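Local coordinates for protein hydrogenase maturation factor (Thermoanaerobacter tengcongensis, PDB 3VTH) that probably transfers the carbamoyl group of carbamoyl phosphate, at the cost of ATP, to the C-terminal cysteine of HypE during [NiFe]-hydrogenase maturation, at residues 17-22 with 107-112; 21-26 with 70-75; 135-140 with 179-184; 164-169 with 186-191. All coordinates share one frame; numbering follows the deposited sequence.

Contact 1 of 4, residues 17-22 with 107-112; sequences FGIVQG and VSPDMG. With PO4 (phosphate ion), chain E.
Ile19 and Ser108 meet through carbon, without a direct hydrogen bond between the two segments. The apolar part centres on Ile19, whose two branches take separate partners. CG2 stands opposite the backbone N (CG1 holds the place beside it, chi1 -59°) and rests 3.7 Å from CB of Ser108. The longer branch ends in CD1, which lies 4.0 Å from CD of Pro109, the two side chains crossing at about a right angle. A beta-branched residue suits this place, since it can reach two successive residues of the facing loop at once.

The polar part runs through one water, which donates to Gln21 O at 2.8 Å and accepts from Ser108 N at the same length, 2.8 Å. It thereby joins two backbone groups that do not meet directly. Ser108 turns its hydroxyl back on its own loop: with OG anti to N (chi1 180°), it donates to Pro109 O over 2.9 Å, in the carbonyl plane and on a lone pair. Replacing Ser108 by an alanine would probably leave Pro109 O without this donor and the backbone there less firmly held.

NE2 of Gln21 pairs with Gly48 O and its OE1 with Tyr151 N, while Gly22 N gives a nearly straight bond to phosphate O3, 2.9 Å and 165°. Gly22 has positive phi, which glycine adopts easily. The chemistry thus implies a small carbon-to-carbon contact, with one ordered water bridging two backbone groups, joining the start of the acylphosphatase anion loop to the chain that leads into the first zinc finger.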
# COMPACT_ATOMS: atom_id res chain seq x y z
N PHE A 17 -20.72 -14.15 0.87
CA PHE A 17 -19.34 -14.15 1.34
C PHE A 17 -18.54 -13.02 0.70
O PHE A 17 -18.83 -12.62 -0.42
CB PHE A 17 -18.66 -15.49 0.99
CG PHE A 17 -19.39 -16.70 1.52
CD1 PHE A 17 -20.17 -17.47 0.69
CD2 PHE A 17 -19.30 -17.04 2.86
CE1 PHE A 17 -20.86 -18.61 1.18
CE2 PHE A 17 -19.97 -18.16 3.37
CZ PHE A 17 -20.75 -18.95 2.52
N GLY A 18 -17.52 -12.55 1.42
CA GLY A 18 -16.65 -11.46 0.96
C GLY A 18 -16.68 -10.33 1.98
O GLY A 18 -16.88 -10.56 3.17
N ILE A 19 -16.45 -9.10 1.52
CA ILE A 19 -16.66 -7.95 2.39
C ILE A 19 -18.17 -7.68 2.39
O ILE A 19 -18.71 -7.03 1.49
CB ILE A 19 -15.84 -6.72 1.96
CG1 ILE A 19 -14.33 -7.06 1.97
CG2 ILE A 19 -16.17 -5.49 2.87
CD1 ILE A 19 -13.40 -5.94 1.46
N VAL A 20 -18.85 -8.24 3.38
CA VAL A 20 -20.31 -8.23 3.39
C VAL A 20 -20.87 -7.80 4.75
O VAL A 20 -22.08 -7.91 4.99
CB VAL A 20 -20.87 -9.61 2.95
CG1 VAL A 20 -20.44 -9.95 1.51
CG2 VAL A 20 -20.40 -10.72 3.92
N GLN A 21 -19.99 -7.34 5.64
CA GLN A 21 -20.40 -6.85 6.97
C GLN A 21 -19.87 -5.43 7.13
O GLN A 21 -18.84 -5.09 6.54
CB GLN A 21 -19.84 -7.71 8.10
CG GLN A 21 -20.26 -9.19 8.03
CD GLN A 21 -19.74 -9.99 9.20
OE1 GLN A 21 -18.94 -9.51 10.00
NE2 GLN A 21 -20.19 -11.25 9.29
N GLY A 22 -20.60 -4.61 7.89
CA GLY A 22 -20.28 -3.20 8.02
C GLY A 22 -20.53 -2.38 6.78
O GLY A 22 -19.91 -1.31 6.58
N VAL A 107 -12.80 -8.22 6.46
CA VAL A 107 -13.14 -6.98 7.16
C VAL A 107 -12.98 -5.81 6.18
O VAL A 107 -11.99 -5.74 5.44
CB VAL A 107 -12.27 -6.80 8.43
CG1 VAL A 107 -12.34 -5.36 8.99
CG2 VAL A 107 -12.71 -7.80 9.54
N SER A 108 -13.97 -4.91 6.18
CA SER A 108 -13.93 -3.74 5.32
C SER A 108 -12.76 -2.81 5.66
O SER A 108 -12.47 -2.58 6.83
CB SER A 108 -15.24 -2.94 5.42
OG SER A 108 -15.18 -1.79 4.57
N PRO A 109 -12.09 -2.26 4.63
CA PRO A 109 -11.20 -1.13 4.94
C PRO A 109 -11.98 0.10 5.46
O PRO A 109 -13.20 0.19 5.29
CB PRO A 109 -10.53 -0.81 3.59
CG PRO A 109 -10.64 -2.10 2.80
CD PRO A 109 -11.97 -2.69 3.22
N ASP A 110 -11.25 1.00 6.10
CA ASP A 110 -11.74 2.34 6.45
C ASP A 110 -12.07 3.14 5.21
O ASP A 110 -11.33 3.11 4.22
CB ASP A 110 -10.66 3.06 7.25
CG ASP A 110 -10.21 2.25 8.44
OD1 ASP A 110 -10.99 2.17 9.42
OD2 ASP A 110 -9.11 1.64 8.37
N MET A 111 -13.17 3.89 5.27
CA MET A 111 -13.68 4.58 4.09
C MET A 111 -13.91 6.08 4.31
O MET A 111 -14.37 6.48 5.37
CB MET A 111 -14.99 3.91 3.60
CG MET A 111 -14.77 2.52 2.97
SD MET A 111 -13.85 2.58 1.41
CE MET A 111 -13.22 0.90 1.28
N GLY A 112 -13.57 6.88 3.29
CA GLY A 112 -13.85 8.32 3.26
C GLY A 112 -15.34 8.66 3.32
O GLY A 112 -16.18 7.83 2.98
P PO4 E . -23.96 -4.55 8.17
O1 PO4 E . -23.67 -3.07 8.27
O2 PO4 E . -23.63 -5.05 6.79
O3 PO4 E . -23.08 -5.27 9.15
O4 PO4 E . -25.42 -4.81 8.46
O HOH W 1 -16.29 -5.43 7.73

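Contact 2 of 4, residues 21-26 with 70-75; sequences QGVGFR and NPPSLS. With PO4 (phosphate ion), chain E.
The phosphate-binding loop of the acylphosphatase domain, which runs into the N terminus of helix 25-35, packs here on segment 70-75, whose type I turn spans Pro72 to Ser75. Val23 and Phe25 are its side of the packing. Pro72 CD sits over the centre of the Phe25 ring, 3.7 Å from the centroid and 9° off the normal, a CH-pi contact in which the proline ring crosses the phenyl group at about a right angle. A serine in place of Phe25 would probably cost Pro72 CD the ring face it lies on and leave the phosphate loop less firmly backed. Val23 wedges beside it: with CG1 next to the backbone N (chi1 -55°), that methyl reaches Leu74 CB at 3.7 Å, while CG2 faces CB of Pro72 and of Ser75. A water accepts from Leu74 N and donates to Val23 O.

The turn is braced from within, because Pro72 O accepts both Ser75 N and Ser75 OG, the hydroxyl at 2.8 Å on a lone pair.

The backbone of the loop grips a phosphate, joined by the N atoms of Val23, Gly24, Phe25 and Arg26; Gly24 N to O1 is 2.8 Å. Gly22 and Gly24 supply the positive phi that curls the loop. Arg26, predicted to be catalytic, adds NE to O4 (2.8 Å, 163°) and NH2 to O3 (2.8 Å), with the phosphorus in the guanidinium plane at its edge.

Asp152 forms a salt bridge with Arg26 NH1. Phe25 also touches Leu49 of strand 48-55 and Ile77 of strand 76-85, and the contact sets the start of helix 25-35 against the link from helix 57-69 to strand 76-85.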
# COMPACT_ATOMS: atom_id res chain seq x y z
N GLN A 21 -19.99 -7.34 5.64
CA GLN A 21 -20.40 -6.85 6.97
C GLN A 21 -19.87 -5.43 7.13
O GLN A 21 -18.84 -5.09 6.54
CB GLN A 21 -19.84 -7.71 8.10
CG GLN A 21 -20.26 -9.19 8.03
CD GLN A 21 -19.74 -9.99 9.20
OE1 GLN A 21 -18.94 -9.51 10.00
NE2 GLN A 21 -20.19 -11.25 9.29
N GLY A 22 -20.60 -4.61 7.89
CA GLY A 22 -20.28 -3.20 8.02
C GLY A 22 -20.53 -2.38 6.78
O GLY A 22 -19.91 -1.31 6.58
N VAL A 23 -21.44 -2.85 5.94
CA VAL A 23 -21.72 -2.21 4.66
C VAL A 23 -23.21 -1.87 4.57
O VAL A 23 -23.70 -1.44 3.53
CB VAL A 23 -21.24 -3.08 3.44
CG1 VAL A 23 -19.75 -3.42 3.58
CG2 VAL A 23 -22.05 -4.40 3.32
N GLY A 24 -23.94 -2.07 5.66
CA GLY A 24 -25.40 -1.91 5.64
C GLY A 24 -26.11 -3.01 4.88
O GLY A 24 -27.20 -2.80 4.33
N PHE A 25 -25.52 -4.21 4.87
CA PHE A 25 -26.17 -5.35 4.23
C PHE A 25 -27.43 -5.82 4.96
O PHE A 25 -28.40 -6.22 4.32
CB PHE A 25 -25.18 -6.50 4.03
CG PHE A 25 -25.16 -7.05 2.63
CD1 PHE A 25 -23.94 -7.30 2.00
CD2 PHE A 25 -26.35 -7.34 1.95
CE1 PHE A 25 -23.90 -7.84 0.70
CE2 PHE A 25 -26.32 -7.88 0.65
CZ PHE A 25 -25.10 -8.13 0.02
N ARG A 26 -27.42 -5.80 6.28
CA ARG A 26 -28.61 -6.19 7.05
C ARG A 26 -29.81 -5.27 6.78
O ARG A 26 -30.86 -5.77 6.39
CB ARG A 26 -28.30 -6.37 8.54
CG ARG A 26 -27.47 -7.65 8.81
CD ARG A 26 -26.94 -7.70 10.23
NE ARG A 26 -25.87 -6.71 10.44
CZ ARG A 26 -25.25 -6.50 11.60
NH1 ARG A 26 -25.58 -7.22 12.69
NH2 ARG A 26 -24.28 -5.59 11.68
N ASN A 70 -27.67 -4.68 -7.39
CA ASN A 70 -27.19 -3.50 -6.66
C ASN A 70 -26.94 -3.73 -5.19
O ASN A 70 -27.69 -3.25 -4.34
CB ASN A 70 -28.01 -2.23 -6.93
CG ASN A 70 -29.46 -2.42 -6.69
OD1 ASN A 70 -30.20 -2.83 -7.59
ND2 ASN A 70 -29.90 -2.10 -5.47
N PRO A 71 -25.88 -4.49 -4.90
CA PRO A 71 -25.48 -4.72 -3.53
C PRO A 71 -25.01 -3.40 -2.90
O PRO A 71 -24.77 -2.43 -3.62
CB PRO A 71 -24.31 -5.70 -3.67
CG PRO A 71 -23.72 -5.39 -4.97
CD PRO A 71 -24.87 -5.01 -5.85
N PRO A 72 -24.87 -3.38 -1.58
CA PRO A 72 -24.43 -2.14 -0.94
C PRO A 72 -23.10 -1.65 -1.51
O PRO A 72 -22.28 -2.47 -1.96
CB PRO A 72 -24.28 -2.54 0.53
CG PRO A 72 -25.30 -3.72 0.68
CD PRO A 72 -25.11 -4.46 -0.61
N SER A 73 -22.91 -0.33 -1.49
CA SER A 73 -21.77 0.36 -2.11
C SER A 73 -20.40 -0.12 -1.63
O SER A 73 -19.43 -0.15 -2.42
CB SER A 73 -21.90 1.87 -1.82
OG SER A 73 -20.83 2.58 -2.38
N LEU A 74 -20.30 -0.46 -0.35
CA LEU A 74 -19.01 -0.88 0.22
C LEU A 74 -18.78 -2.39 0.20
O LEU A 74 -17.71 -2.86 0.58
CB LEU A 74 -18.87 -0.37 1.66
CG LEU A 74 -18.84 1.14 1.91
CD1 LEU A 74 -18.59 1.36 3.42
CD2 LEU A 74 -17.79 1.87 1.05
N SER A 75 -19.79 -3.15 -0.23
CA SER A 75 -19.67 -4.60 -0.29
C SER A 75 -18.67 -5.02 -1.38
O SER A 75 -18.51 -4.34 -2.39
CB SER A 75 -21.04 -5.30 -0.48
OG SER A 75 -21.51 -5.17 -1.82
P PO4 E . -23.96 -4.55 8.17
O1 PO4 E . -23.67 -3.07 8.27
O2 PO4 E . -23.63 -5.05 6.79
O3 PO4 E . -23.08 -5.27 9.15
O4 PO4 E . -25.42 -4.81 8.46
O HOH W 2 -22.21 0.11 1.68

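Contact 3 of 4, residues 135-140 with 179-184; sequences NCTNCG and FHAQPV. With ZN (zinc ion), chain C.
Asn135 and Thr137 touch segment 179-184, whereas Cys136 between them directs its side chain away to zinc, so the loop packs with one side and binds metal with another. The Asn135 amide lies against the Pro183 ring, with OD1 and ND2 both 3.8 Å from Pro183 CB. Thr137 sets its methyl rather than its hydroxyl against the other segment; CG2, beside the backbone N (chi1 62° for OG1), rests 3.7 Å from CB of Ala181. The small alanine admits this branched neighbour, and the proline offers a rigid apolar surface. No hydrogen bond crosses.

Each segment is folded by its own type I turn, 136-139 and 181-184; in the second, Val184 N donates to Ala181 O at 3.1 Å. In the first, Cys136 SG accepts Asn138 N over 3.3 Å at 158° and binds zinc at 2.3 Å. Cys139 SG is the next ligand, and Cys114 and Cys117 complete the four-cysteine site.

Arg142 binds the carbonyls of Cys136 and Cys139. The contact joins the two fingers, and from 179-184 Phe179 and His180 reach Pro27 of helix 25-35 and Ile95 of strand 93-95, while Val184 touches helix 165-171.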
# COMPACT_ATOMS: atom_id res chain seq x y z
N ASN A 135 -20.95 9.61 10.17
CA ASN A 135 -20.73 8.47 9.25
C ASN A 135 -22.07 7.75 9.06
O ASN A 135 -23.08 8.19 9.61
CB ASN A 135 -19.67 7.50 9.80
CG ASN A 135 -19.99 7.01 11.22
OD1 ASN A 135 -21.16 6.95 11.64
ND2 ASN A 135 -18.96 6.65 11.96
N CYS A 136 -22.08 6.67 8.29
CA CYS A 136 -23.29 5.90 8.04
C CYS A 136 -22.85 4.52 7.57
O CYS A 136 -21.67 4.20 7.63
CB CYS A 136 -24.17 6.61 6.99
SG CYS A 136 -23.48 6.63 5.32
N THR A 137 -23.79 3.70 7.11
CA THR A 137 -23.44 2.35 6.63
C THR A 137 -22.50 2.37 5.41
O THR A 137 -21.84 1.38 5.14
CB THR A 137 -24.68 1.48 6.29
OG1 THR A 137 -25.44 2.09 5.23
CG2 THR A 137 -25.57 1.34 7.49
N ASN A 138 -22.44 3.51 4.71
CA ASN A 138 -21.67 3.62 3.46
C ASN A 138 -20.30 4.33 3.55
O ASN A 138 -19.65 4.54 2.51
CB ASN A 138 -22.51 4.34 2.37
CG ASN A 138 -23.76 3.56 1.97
OD1 ASN A 138 -23.73 2.34 1.82
ND2 ASN A 138 -24.86 4.29 1.77
N CYS A 139 -19.87 4.69 4.77
CA CYS A 139 -18.62 5.45 4.97
C CYS A 139 -18.12 5.39 6.41
O CYS A 139 -18.84 4.93 7.31
CB CYS A 139 -18.80 6.91 4.54
SG CYS A 139 -19.69 8.01 5.71
N GLY A 140 -16.90 5.86 6.63
CA GLY A 140 -16.34 5.96 7.98
C GLY A 140 -15.33 4.86 8.31
O GLY A 140 -15.03 4.00 7.47
N PHE A 179 -31.14 3.34 9.45
CA PHE A 179 -31.77 2.10 9.92
C PHE A 179 -30.70 1.01 10.11
O PHE A 179 -29.97 0.68 9.17
CB PHE A 179 -32.82 1.63 8.91
CG PHE A 179 -33.59 0.41 9.32
CD1 PHE A 179 -33.57 -0.73 8.53
CD2 PHE A 179 -34.38 0.41 10.47
CE1 PHE A 179 -34.32 -1.87 8.88
CE2 PHE A 179 -35.13 -0.71 10.84
CZ PHE A 179 -35.09 -1.85 10.04
N HIS A 180 -30.60 0.49 11.33
CA HIS A 180 -29.58 -0.51 11.67
C HIS A 180 -28.15 -0.16 11.24
O HIS A 180 -27.37 -1.04 10.84
CB HIS A 180 -30.00 -1.90 11.17
CG HIS A 180 -30.96 -2.59 12.08
ND1 HIS A 180 -30.64 -3.73 12.78
CD2 HIS A 180 -32.23 -2.27 12.44
CE1 HIS A 180 -31.67 -4.11 13.51
NE2 HIS A 180 -32.65 -3.24 13.32
N ALA A 181 -27.81 1.12 11.34
CA ALA A 181 -26.44 1.56 11.09
C ALA A 181 -25.63 1.35 12.36
O ALA A 181 -25.80 2.08 13.34
CB ALA A 181 -26.40 3.04 10.66
N GLN A 182 -24.74 0.36 12.35
CA GLN A 182 -23.98 -0.00 13.55
C GLN A 182 -23.20 1.15 14.20
O GLN A 182 -23.15 1.22 15.41
CB GLN A 182 -23.06 -1.21 13.30
CG GLN A 182 -23.82 -2.53 13.05
CD GLN A 182 -24.81 -2.84 14.16
OE1 GLN A 182 -24.45 -2.92 15.35
NE2 GLN A 182 -26.07 -3.01 13.79
N PRO A 183 -22.61 2.06 13.40
CA PRO A 183 -21.87 3.15 14.04
C PRO A 183 -22.67 4.44 14.35
O PRO A 183 -22.07 5.44 14.73
CB PRO A 183 -20.78 3.47 13.03
CG PRO A 183 -21.39 3.14 11.70
CD PRO A 183 -22.41 2.05 11.94
N VAL A 184 -23.99 4.43 14.20
CA VAL A 184 -24.80 5.65 14.37
C VAL A 184 -24.54 6.38 15.72
O VAL A 184 -24.59 5.78 16.80
CB VAL A 184 -26.32 5.39 14.18
CG1 VAL A 184 -26.87 4.44 15.24
CG2 VAL A 184 -27.12 6.70 14.17
ZN ZN C . -21.88 8.30 5.07

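Contact 4 of 4, residues 164-169 with 186-191; sequences CEKCSR and CFDCGP. With ZN (zinc ion), chain D.
Cys164 and Cys167 face Cys186 and Cys189 across a zinc ion in the second HypF finger, a four-cysteine site built from two CxxC motifs. Every sulfur binds at 2.3 Å, and cysteine suits all four places because a thiolate can give electron density to the metal and still accept N-H donors. Three of those donors come from the two segments. Cys164 SG caps helix 165-171, accepting from Cys167 N at 3.4 Å and 161°, as expected where the side chain of an N-cap residue takes up an N-H of the first turn. Cys189 SG receives Cys164 N across the contact over 3.5 Å, nearly straight at 166°; Cys186 SG has a weak bond from Asp188 N. Cys167 SG and Cys186 SG have further hydrogen-bond partners beyond the two segments. These N-H groups probably spread the negative charge of the four sulfurs and stabilise the thiolates.

Behind the first ligands Ser168 N returns to Cys164 O at 2.9 Å, the first regular helical bond. Cys186 O takes weak bonds from Cys189 N and Gly190 N. The side chains of Arg127 and Arg128 pack against Cys167, and that of Arg127 also against Cys186. Lys166 and Asp188 have opposite charges but form no salt bridge: NZ stays 4.5 Å from OD1.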
# COMPACT_ATOMS: atom_id res chain seq x y z
N CYS A 164 -27.94 7.58 22.03
CA CYS A 164 -28.98 8.40 22.65
C CYS A 164 -30.35 7.99 22.08
O CYS A 164 -30.43 7.25 21.10
CB CYS A 164 -28.73 9.88 22.39
SG CYS A 164 -29.00 10.38 20.66
N GLU A 165 -31.41 8.50 22.71
CA GLU A 165 -32.79 8.21 22.31
C GLU A 165 -33.05 8.56 20.84
O GLU A 165 -33.74 7.82 20.14
CB GLU A 165 -33.76 8.96 23.23
CG GLU A 165 -35.23 8.64 23.01
CD GLU A 165 -36.18 9.43 23.93
OE1 GLU A 165 -35.80 10.51 24.44
OE2 GLU A 165 -37.31 8.96 24.15
N LYS A 166 -32.51 9.68 20.36
CA LYS A 166 -32.72 10.08 18.97
C LYS A 166 -32.01 9.17 17.97
O LYS A 166 -32.58 8.80 16.93
CB LYS A 166 -32.28 11.53 18.74
CG LYS A 166 -33.21 12.56 19.34
CD LYS A 166 -33.01 13.90 18.63
CE LYS A 166 -32.01 14.79 19.34
NZ LYS A 166 -32.72 15.59 20.40
N CYS A 167 -30.78 8.79 18.28
CA CYS A 167 -30.02 7.91 17.40
C CYS A 167 -30.64 6.52 17.37
O CYS A 167 -30.69 5.88 16.32
CB CYS A 167 -28.56 7.84 17.81
SG CYS A 167 -27.65 9.32 17.35
N SER A 168 -31.11 6.06 18.52
CA SER A 168 -31.81 4.78 18.64
C SER A 168 -33.12 4.74 17.84
O SER A 168 -33.46 3.71 17.23
CB SER A 168 -32.09 4.46 20.10
OG SER A 168 -32.78 3.23 20.21
N ARG A 169 -33.83 5.86 17.78
CA ARG A 169 -35.02 5.99 16.97
C ARG A 169 -34.69 5.87 15.49
O ARG A 169 -35.34 5.18 14.77
CB ARG A 169 -35.77 7.30 17.26
CG ARG A 169 -36.53 7.27 18.58
CD ARG A 169 -37.48 8.46 18.88
NE ARG A 169 -37.07 9.73 18.29
CZ ARG A 169 -36.71 10.82 18.96
NH1 ARG A 169 -36.71 10.86 20.28
NH2 ARG A 169 -36.34 11.90 18.29
N CYS A 186 -24.17 10.86 17.39
CA CYS A 186 -24.42 12.29 17.17
C CYS A 186 -23.65 13.12 18.19
O CYS A 186 -22.87 12.57 18.96
CB CYS A 186 -25.93 12.57 17.27
SG CYS A 186 -26.60 12.50 18.98
N PHE A 187 -23.87 14.43 18.20
CA PHE A 187 -23.24 15.32 19.19
C PHE A 187 -23.44 14.83 20.63
O PHE A 187 -22.54 14.92 21.46
CB PHE A 187 -23.76 16.76 19.07
CG PHE A 187 -23.03 17.59 18.04
CD1 PHE A 187 -21.69 17.94 18.23
CD2 PHE A 187 -23.67 18.02 16.88
CE1 PHE A 187 -21.01 18.71 17.29
CE2 PHE A 187 -22.98 18.79 15.93
CZ PHE A 187 -21.66 19.14 16.14
N ASP A 188 -24.65 14.33 20.90
CA ASP A 188 -25.07 13.98 22.27
C ASP A 188 -24.51 12.64 22.77
O ASP A 188 -24.32 12.45 23.97
CB ASP A 188 -26.60 13.95 22.34
CG ASP A 188 -27.25 15.30 22.02
OD1 ASP A 188 -28.36 15.31 21.46
OD2 ASP A 188 -26.63 16.35 22.30
N CYS A 189 -24.29 11.70 21.86
CA CYS A 189 -23.93 10.35 22.29
C CYS A 189 -22.61 9.87 21.69
O CYS A 189 -22.12 8.78 22.02
CB CYS A 189 -25.07 9.36 21.97
SG CYS A 189 -25.32 9.01 20.19
N GLY A 190 -22.05 10.68 20.80
CA GLY A 190 -20.89 10.26 20.03
C GLY A 190 -19.56 10.71 20.63
O GLY A 190 -19.54 11.38 21.66
N PRO A 191 -18.45 10.33 19.98
CA PRO A 191 -17.14 10.85 20.37
C PRO A 191 -17.09 12.37 20.25
O PRO A 191 -17.91 12.96 19.55
CB PRO A 191 -16.17 10.19 19.38
CG PRO A 191 -17.01 9.48 18.38
CD PRO A 191 -18.40 9.42 18.83
ZN ZN D . -27.07 10.28 19.37

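In the fold
From the N terminus, strand 10-17 leads into the phosphate loop, from which both contact 1 and contact 2 start, sharing Gln21 and Gly22. Contact 2 closes the shorter loop, through helix 25-35, strands 39-45 and 48-55 and helix 57-69; contact 1 closes a longer one that also takes in strands 76-85 and 93-95. Contact 3 opens later, and its segments alternate with those of contact 4, which closes the second finger on its zinc. Contact 3 touches contacts 1, 2 and 4, whereas contact 4 lies about 13 Å from contact 1 at the nearest atoms. Contact 1 ties the acylphosphatase loop to the chain entering the first finger, and contact 3 ties finger to finger; contacts 2 and 4 stay within their own domains.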